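Local coordinates for aspartate aminotransferase (Plasmodium falciparum, PDB 3K7Y), which probably catalyses transfer of the amino group of L-aspartate to 2-oxoglutarate, giving oxaloacetate and L-glutamate, with pyridoxal 5'-phosphate as its cofactor, at residues Gln245-Ser248 with Lys249-Ser252; Phe219-Asn223 with Leu224-Val228; Leu308-Ile311 with Lys312-Gln316. One frame throughout, in Å; residues are numbered along the deposited sequence.

Overall arrangement
The three contacts lie close together, their centres about 14 Å (contacts 1 and 2), 13 Å (1 and 3) and 12 Å (2 and 3) apart. Along the chain contact 2 comes first, in the loop between strand 209-214 and helix 229-235; contact 1 follows, at the end of strand 241-246 and in the loop beyond it; contact 3 comes last, near the start of the long helix 304-335. The two strands are parallel neighbours in the eight-stranded mixed sheet, and all three contacts touch one another. The cofactor site of contact 1 packs against the loop of contact 2 and is probably hydrogen-bonded to the long helix, which in turn probably bonds that loop.

Contact 1: residues Gln245-Ser248 with Lys249-Ser252; sequences QSFS and KNMS. With PLP (pyridoxal-5'-phosphate), chain B.
Phe-247 and Met-251 run alongside each other in the same sense. The thioether meets the aromatic ring obliquely, with SD of Met-251 3.5 Å from CD1 of Phe-247, a Met-aromatic contact between two buried apolar side chains. Asn-250 approaches the same ring with its amide turned 52° from the ring plane. Its ND2 reaches back to the carbonyl O of Ser-246 at 3.0 Å in a weak, strongly bent bond (121°); a short side chain with an N-H donor suits a link back to a carbonyl four residues earlier.

Hydroxyls occupy the other side of the bend. With its first torsion at 171°, Ser-246 sets OG beside its own carbonyl carbon, where it accepts the N-H of Ser-248 at 3.0 Å, an ST turn. The same OG donates to O1P of PLP at 2.9 Å, and OG of Ser-248 donates to that oxygen at 2.6 Å; Arg-257 also binds the cofactor. Lys-249 bends at chi2 and then runs extended toward the PLP aldehyde, although its terminal approach is too short to trust; Tyr-68 of the second subunit bonds to NZ. This is the cofactor site of the aminotransferase family, where a lysine in this setting carries PLP as the internal aldimine.

Contact 2: residues Phe219-Asn223 with Leu224-Val228; sequences FGHTN and LEEDV
Between Gly-220 and Asp-227 the chain turns back on itself, bringing their CA atoms to 6.0 Å, and residues 224-227 take helical backbone angles ahead of Val-228, the N-cap of the next helix. The carboxylate of Asp-227 holds the backbone at the start of this turn. Its OD2 receives the N-H of Gly-220 at 3.2 Å, and this donor comes in on the syn side, 28° out of the carboxylate plane. Gly-218 gives its N-H to the same oxygen. Gly-220, without a side chain, is consistent with the carboxylate lying close to the backbone.

His-221 and Glu-226 meet flat. The imidazole and the carboxylate are only 16° from parallel, with OE1 of Glu-226 over one face of the ring, displaced to its margin, though the exact ring placement is doubtful. That oxygen is 3.5 Å from NE2 of His-221, but the angle is too poor for a hydrogen bond. Asp-227 passes the ring antiparallel to it, its OD1 meeting it obliquely.

At the other end, Asn-223 swings its amide away from its own N (chi1 -178°), and OD1 accepts the N-H of Glu-225 at 2.8 Å. The bond is nearly straight at the hydrogen, yet its donor stands well above the carbonyl plane. Joining a side-chain oxygen to the backbone N two residues on, it forms an Asx turn. The carboxylate of Glu-225 goes on to a salt bridge with Arg-232.

If the ring is placed correctly, two carboxylates beside one imidazole could favour its protonation, while the gathered backbone N-H groups should stabilise the negative charge on Asp-227.

Contact 3: residues Leu308-Ile311 with Lys312-Gln316; sequences LNWI and KELSQ
Trp-310 offers one face of its indole to Leu-314, whose CB sits 4.2 Å above the ring plane and near its margin, with CE2 of Trp-310 4.4 Å from CB of Leu-314. The two residues are one helical turn apart. CB, the root of the leucine side chain, makes the approach, while CG, anti to the backbone N (chi1 -175°), leads onward. At the edge of the ring, NE1 donates to the carbonyl O of Asn-250, which satisfies the one polar atom of an otherwise apolar, buried group. Phe-49 also meets the indole edge-to-face.

Asn-309 and Glu-313 bring together the second pair of flat groups, amide and carboxylate planes 29° apart. OD1 of Asn-309 and OE1 of Glu-313 are 3.2 Å from one another, but both are modelled as acceptors and form no bond. Glu-313 finds its partners outside the helix: OE1 accepts from OG of Ser-51, and OE2 takes a weak bond from N of Asp-50. A glutamate fits here, since the N-terminal end of helix 50-62 would be expected to stabilise its negative charge.

Main-chain bonds link the two segments in the regular alpha-helical pattern. N of Leu-314 bonds to O of Trp-310 at 2.7 Å and N of Ser-315 to O of Ile-311 at 2.6 Å; the link from N of Glu-313 to O of Asn-309 is weak, at 3.4 Å.

Helix 304-335 borders several elements here. Ile-311 and Leu-314 pack on Leu-224 in the loop between strand 209-214 and helix 229-235, and OG of Ser-315 is hydrogen-bonded to O of Thr-222 in the same loop. Trp-310 rests on Met-251 in the loop after strand 241-246, and Glu-313 faces the start of helix 50-62.

Contact 1: residues Gln245-Ser248 with Lys249-Ser252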
loop_
_atom_site.group_PDB
_atom_site.type_symbol
_atom_site.label_atom_id
_atom_site.label_comp_id
_atom_site.label_asym_id
_atom_site.label_seq_id
_atom_site.Cartn_x
_atom_site.Cartn_y
_atom_site.Cartn_z
ATOM N N GLN A 245 -2.151 -13.812 -4.427
ATOM C CA GLN A 245 -2.177 -14.622 -3.214
ATOM C C GLN A 245 -2.296 -13.735 -1.987
ATOM O O GLN A 245 -1.508 -12.805 -1.821
ATOM C CB GLN A 245 -0.912 -15.464 -3.182
ATOM C CG GLN A 245 -0.337 -15.872 -1.833
ATOM C CD GLN A 245 0.699 -16.992 -1.991
ATOM O OE1 GLN A 245 1.126 -17.621 -1.023
ATOM N NE2 GLN A 245 1.078 -17.258 -3.227
ATOM N N SER A 246 -3.304 -14.006 -1.156
ATOM C CA SER A 246 -3.521 -13.282 0.089
ATOM C C SER A 246 -3.255 -14.184 1.267
ATOM O O SER A 246 -3.511 -15.388 1.201
ATOM C CB SER A 246 -4.957 -12.782 0.184
ATOM O OG SER A 246 -5.218 -12.270 1.486
ATOM N N PHE A 247 -2.756 -13.593 2.347
ATOM C CA PHE A 247 -2.509 -14.306 3.588
ATOM C C PHE A 247 -3.344 -13.653 4.665
ATOM O O PHE A 247 -3.033 -13.767 5.862
ATOM C CB PHE A 247 -1.059 -14.171 3.999
ATOM C CG PHE A 247 -0.081 -14.667 2.991
ATOM C CD1 PHE A 247 0.156 -16.024 2.830
ATOM C CD2 PHE A 247 0.661 -13.771 2.235
ATOM C CE1 PHE A 247 1.109 -16.479 1.910
ATOM C CE2 PHE A 247 1.608 -14.221 1.314
ATOM C CZ PHE A 247 1.832 -15.571 1.154
ATOM N N SER A 248 -4.385 -12.939 4.246
ATOM C CA SER A 248 -5.230 -12.273 5.208
ATOM C C SER A 248 -5.982 -13.265 6.055
ATOM O O SER A 248 -6.161 -13.017 7.249
ATOM C CB SER A 248 -6.172 -11.282 4.557
ATOM O OG SER A 248 -5.578 -9.994 4.574
ATOM N N LYS A 249 -6.378 -14.393 5.457
ATOM C CA LYS A 249 -7.084 -15.455 6.194
ATOM C C LYS A 249 -6.231 -16.685 6.573
ATOM O O LYS A 249 -6.381 -17.232 7.664
ATOM C CB LYS A 249 -8.352 -15.863 5.461
ATOM C CG LYS A 249 -9.464 -14.826 5.560
ATOM C CD LYS A 249 -9.414 -13.773 4.440
ATOM C CE LYS A 249 -10.594 -12.805 4.550
ATOM N NZ LYS A 249 -10.557 -11.699 3.552
ATOM N N ASN A 250 -5.354 -17.094 5.655
ATOM C CA ASN A 250 -4.310 -18.091 5.882
ATOM C C ASN A 250 -3.564 -17.985 7.206
ATOM O O ASN A 250 -3.533 -18.937 8.004
ATOM C CB ASN A 250 -3.257 -17.953 4.790
ATOM C CG ASN A 250 -3.628 -18.690 3.547
ATOM O OD1 ASN A 250 -4.250 -19.759 3.604
ATOM N ND2 ASN A 250 -3.257 -18.124 2.396
ATOM N N MET A 251 -2.913 -16.836 7.394
ATOM C CA MET A 251 -2.133 -16.554 8.581
ATOM C C MET A 251 -2.910 -15.713 9.580
ATOM O O MET A 251 -2.341 -15.232 10.555
ATOM C CB MET A 251 -0.910 -15.756 8.186
ATOM C CG MET A 251 0.296 -16.553 7.958
ATOM S SD MET A 251 0.514 -16.756 6.215
ATOM C CE MET A 251 2.099 -17.605 6.202
ATOM N N SER A 252 -4.199 -15.506 9.321
ATOM C CA SER A 252 -5.020 -14.574 10.098
ATOM C C SER A 252 -4.422 -13.158 10.144
ATOM O O SER A 252 -4.676 -12.417 11.099
ATOM C CB SER A 252 -5.211 -15.087 11.524
ATOM O OG SER A 252 -4.122 -14.642 12.334
HETATM N N1 PLP B . -9.809 -12.270 -3.518
HETATM C C2 PLP B . -10.850 -12.869 -2.855
HETATM C C2A PLP B . -11.642 -13.893 -3.575
HETATM C C3 PLP B . -11.129 -12.521 -1.543
HETATM O O3 PLP B . -12.159 -13.133 -0.873
HETATM C C4 PLP B . -10.357 -11.549 -0.904
HETATM C C4A PLP B . -10.608 -11.315 0.555
HETATM O O4A PLP B . -9.938 -11.938 1.389
HETATM C C5 PLP B . -9.281 -10.933 -1.572
HETATM C C6 PLP B . -9.028 -11.305 -2.894
HETATM C C5A PLP B . -8.385 -9.847 -0.969
HETATM O O4P PLP B . -7.822 -10.116 0.303
HETATM P P PLP B . -7.003 -8.968 1.102
HETATM O O1P PLP B . -5.970 -9.570 2.011
HETATM O O2P PLP B . -7.950 -8.229 2.009
HETATM O O3P PLP B . -6.336 -8.079 0.077
#

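Contact 2: residues Phe219-Asn223 with Leu224-Val228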
loop_
_atom_site.group_PDB
_atom_site.type_symbol
_atom_site.label_atom_id
_atom_site.label_comp_id
_atom_site.label_asym_id
_atom_site.label_seq_id
_atom_site.Cartn_x
_atom_site.Cartn_y
_atom_site.Cartn_z
ATOM N N PHE A 219 -8.637 -23.873 3.307
ATOM C CA PHE A 219 -10.006 -23.817 3.805
ATOM C C PHE A 219 -10.965 -24.745 3.058
ATOM O O PHE A 219 -12.011 -25.126 3.585
ATOM C CB PHE A 219 -10.507 -22.380 3.793
ATOM C CG PHE A 219 -9.880 -21.526 4.847
ATOM C CD1 PHE A 219 -10.337 -21.571 6.158
ATOM C CD2 PHE A 219 -8.826 -20.674 4.533
ATOM C CE1 PHE A 219 -9.757 -20.772 7.148
ATOM C CE2 PHE A 219 -8.239 -19.864 5.517
ATOM C CZ PHE A 219 -8.708 -19.917 6.827
ATOM N N GLY A 220 -10.597 -25.120 1.843
ATOM C CA GLY A 220 -11.431 -25.996 1.035
ATOM C C GLY A 220 -11.267 -27.449 1.408
ATOM O O GLY A 220 -12.189 -28.257 1.258
ATOM N N HIS A 221 -10.081 -27.784 1.901
ATOM C CA HIS A 221 -9.752 -29.167 2.226
ATOM C C HIS A 221 -9.089 -29.304 3.580
ATOM O O HIS A 221 -9.056 -28.356 4.362
ATOM C CB HIS A 221 -8.867 -29.750 1.134
ATOM C CG HIS A 221 -9.546 -29.842 -0.193
ATOM N ND1 HIS A 221 -10.875 -30.183 -0.322
ATOM C CD2 HIS A 221 -9.082 -29.652 -1.448
ATOM C CE1 HIS A 221 -11.201 -30.190 -1.601
ATOM N NE2 HIS A 221 -10.130 -29.877 -2.305
ATOM N N THR A 222 -8.583 -30.499 3.856
ATOM C CA THR A 222 -7.816 -30.760 5.069
ATOM C C THR A 222 -6.332 -30.516 4.786
ATOM O O THR A 222 -5.643 -29.849 5.557
ATOM C CB THR A 222 -8.069 -32.186 5.582
ATOM O OG1 THR A 222 -8.615 -32.970 4.513
ATOM C CG2 THR A 222 -9.068 -32.167 6.737
ATOM N N ASN A 223 -5.855 -31.060 3.671
ATOM C CA ASN A 223 -4.520 -30.764 3.180
ATOM C C ASN A 223 -4.614 -29.487 2.384
ATOM O O ASN A 223 -5.563 -29.304 1.628
ATOM C CB ASN A 223 -3.990 -31.911 2.307
ATOM C CG ASN A 223 -2.565 -31.671 1.798
ATOM O OD1 ASN A 223 -2.028 -30.564 1.876
ATOM N ND2 ASN A 223 -1.954 -32.718 1.264
ATOM N N LEU A 224 -3.643 -28.597 2.560
ATOM C CA LEU A 224 -3.713 -27.277 1.933
ATOM C C LEU A 224 -2.984 -27.239 0.598
ATOM O O LEU A 224 -3.050 -26.245 -0.126
ATOM C CB LEU A 224 -3.230 -26.170 2.884
ATOM C CG LEU A 224 -1.754 -26.156 3.260
ATOM C CD1 LEU A 224 -0.994 -25.260 2.311
ATOM C CD2 LEU A 224 -1.582 -25.671 4.679
ATOM N N GLU A 225 -2.294 -28.319 0.265
ATOM C CA GLU A 225 -1.751 -28.434 -1.075
ATOM C C GLU A 225 -2.862 -28.847 -2.021
ATOM O O GLU A 225 -2.791 -28.553 -3.204
ATOM C CB GLU A 225 -0.576 -29.407 -1.139
ATOM C CG GLU A 225 0.657 -28.923 -0.388
ATOM C CD GLU A 225 1.938 -29.659 -0.770
ATOM O OE1 GLU A 225 2.989 -28.988 -0.860
ATOM O OE2 GLU A 225 1.907 -30.893 -0.987
ATOM N N GLU A 226 -3.888 -29.517 -1.490
ATOM C CA GLU A 226 -5.068 -29.906 -2.280
ATOM C C GLU A 226 -5.665 -28.679 -2.978
ATOM O O GLU A 226 -5.769 -28.653 -4.203
ATOM C CB GLU A 226 -6.145 -30.595 -1.416
ATOM C CG GLU A 226 -6.075 -32.132 -1.291
ATOM C CD GLU A 226 -7.435 -32.772 -0.909
ATOM O OE1 GLU A 226 -8.324 -32.808 -1.795
ATOM O OE2 GLU A 226 -7.616 -33.243 0.256
ATOM N N ASP A 227 -6.013 -27.662 -2.185
ATOM C CA ASP A 227 -6.694 -26.441 -2.648
ATOM C C ASP A 227 -6.095 -25.789 -3.883
ATOM O O ASP A 227 -6.764 -25.020 -4.575
ATOM C CB ASP A 227 -6.717 -25.409 -1.523
ATOM C CG ASP A 227 -7.695 -25.763 -0.429
ATOM O OD1 ASP A 227 -8.544 -26.656 -0.638
ATOM O OD2 ASP A 227 -7.622 -25.145 0.649
ATOM N N VAL A 228 -4.835 -26.108 -4.153
ATOM C CA VAL A 228 -4.085 -25.463 -5.214
ATOM C C VAL A 228 -3.647 -26.474 -6.295
ATOM O O VAL A 228 -2.686 -26.241 -7.031
ATOM C CB VAL A 228 -2.899 -24.679 -4.590
ATOM C CG1 VAL A 228 -1.581 -25.459 -4.678
ATOM C CG2 VAL A 228 -2.781 -23.309 -5.193
#

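Contact 3: residues Leu308-Ile311 with Lys312-Gln316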
loop_
_atom_site.group_PDB
_atom_site.type_symbol
_atom_site.label_atom_id
_atom_site.label_comp_id
_atom_site.label_asym_id
_atom_site.label_seq_id
_atom_site.Cartn_x
_atom_site.Cartn_y
_atom_site.Cartn_z
ATOM N N LEU A 308 5.131 -25.879 10.596
ATOM C CA LEU A 308 4.424 -27.104 10.979
ATOM C C LEU A 308 3.374 -26.876 12.063
ATOM O O LEU A 308 2.300 -27.478 12.028
ATOM C CB LEU A 308 5.420 -28.182 11.412
ATOM C CG LEU A 308 6.227 -28.838 10.283
ATOM C CD1 LEU A 308 7.605 -29.281 10.767
ATOM C CD2 LEU A 308 5.451 -30.012 9.658
ATOM N N ASN A 309 3.687 -26.010 13.021
ATOM C CA ASN A 309 2.725 -25.629 14.051
ATOM C C ASN A 309 1.577 -24.819 13.452
ATOM O O ASN A 309 0.440 -24.943 13.893
ATOM C CB ASN A 309 3.420 -24.864 15.190
ATOM C CG ASN A 309 2.450 -24.348 16.259
ATOM O OD1 ASN A 309 1.429 -24.977 16.572
ATOM N ND2 ASN A 309 2.783 -23.187 16.832
ATOM N N TRP A 310 1.871 -24.004 12.440
ATOM C CA TRP A 310 0.823 -23.248 11.766
ATOM C C TRP A 310 -0.036 -24.148 10.895
ATOM O O TRP A 310 -1.239 -24.218 11.129
ATOM C CB TRP A 310 1.380 -22.082 10.956
ATOM C CG TRP A 310 0.374 -21.482 9.991
ATOM C CD1 TRP A 310 -0.802 -20.858 10.305
ATOM C CD2 TRP A 310 0.475 -21.446 8.562
ATOM N NE1 TRP A 310 -1.442 -20.449 9.160
ATOM C CE2 TRP A 310 -0.678 -20.796 8.078
ATOM C CE3 TRP A 310 1.429 -21.903 7.643
ATOM C CZ2 TRP A 310 -0.902 -20.594 6.719
ATOM C CZ3 TRP A 310 1.204 -21.706 6.294
ATOM C CH2 TRP A 310 0.049 -21.056 5.845
ATOM N N ILE A 311 0.565 -24.832 9.911
ATOM C CA ILE A 311 -0.159 -25.805 9.054
ATOM C C ILE A 311 -1.162 -26.668 9.833
ATOM O O ILE A 311 -2.297 -26.878 9.374
ATOM C CB ILE A 311 0.790 -26.766 8.308
ATOM C CG1 ILE A 311 1.670 -26.018 7.322
ATOM C CG2 ILE A 311 0.001 -27.842 7.560
ATOM C CD1 ILE A 311 2.926 -26.785 6.978
ATOM N N LYS A 312 -0.731 -27.165 10.996
ATOM C CA LYS A 312 -1.585 -27.951 11.875
ATOM C C LYS A 312 -2.814 -27.162 12.333
ATOM O O LYS A 312 -3.930 -27.567 12.025
ATOM C CB LYS A 312 -0.799 -28.535 13.062
ATOM C CG LYS A 312 -0.073 -29.885 12.795
ATOM C CD LYS A 312 -1.028 -31.096 12.803
ATOM C CE LYS A 312 -0.285 -32.450 12.829
ATOM N NZ LYS A 312 -0.210 -33.133 14.175
ATOM N N GLU A 313 -2.619 -26.043 13.041
ATOM C CA GLU A 313 -3.746 -25.189 13.477
ATOM C C GLU A 313 -4.615 -24.830 12.266
ATOM O O GLU A 313 -5.845 -24.753 12.368
ATOM C CB GLU A 313 -3.274 -23.893 14.155
ATOM C CG GLU A 313 -2.362 -24.021 15.391
ATOM C CD GLU A 313 -1.698 -22.678 15.773
ATOM O OE1 GLU A 313 -0.450 -22.550 15.655
ATOM O OE2 GLU A 313 -2.431 -21.742 16.174
ATOM N N LEU A 314 -3.958 -24.620 11.125
ATOM C CA LEU A 314 -4.637 -24.378 9.871
ATOM C C LEU A 314 -5.484 -25.578 9.486
ATOM O O LEU A 314 -6.673 -25.425 9.212
ATOM C CB LEU A 314 -3.639 -24.038 8.763
ATOM C CG LEU A 314 -4.157 -23.630 7.369
ATOM C CD1 LEU A 314 -4.614 -24.869 6.559
ATOM C CD2 LEU A 314 -5.252 -22.553 7.408
ATOM N N SER A 315 -4.886 -26.765 9.458
ATOM C CA SER A 315 -5.646 -27.983 9.138
ATOM C C SER A 315 -6.789 -28.246 10.129
ATOM O O SER A 315 -7.894 -28.630 9.726
ATOM C CB SER A 315 -4.735 -29.198 9.055
ATOM O OG SER A 315 -5.324 -30.168 8.218
ATOM N N GLN A 316 -6.497 -28.033 11.418
ATOM C CA GLN A 316 -7.494 -28.000 12.501
ATOM C C GLN A 316 -8.580 -26.928 12.299
ATOM O O GLN A 316 -9.666 -27.031 12.861
ATOM C CB GLN A 316 -6.813 -27.788 13.867
ATOM C CG GLN A 316 -6.725 -29.029 14.762
ATOM C CD GLN A 316 -5.390 -29.783 14.674
ATOM O OE1 GLN A 316 -4.337 -29.186 14.460
ATOM N NE2 GLN A 316 -5.438 -31.103 14.865
#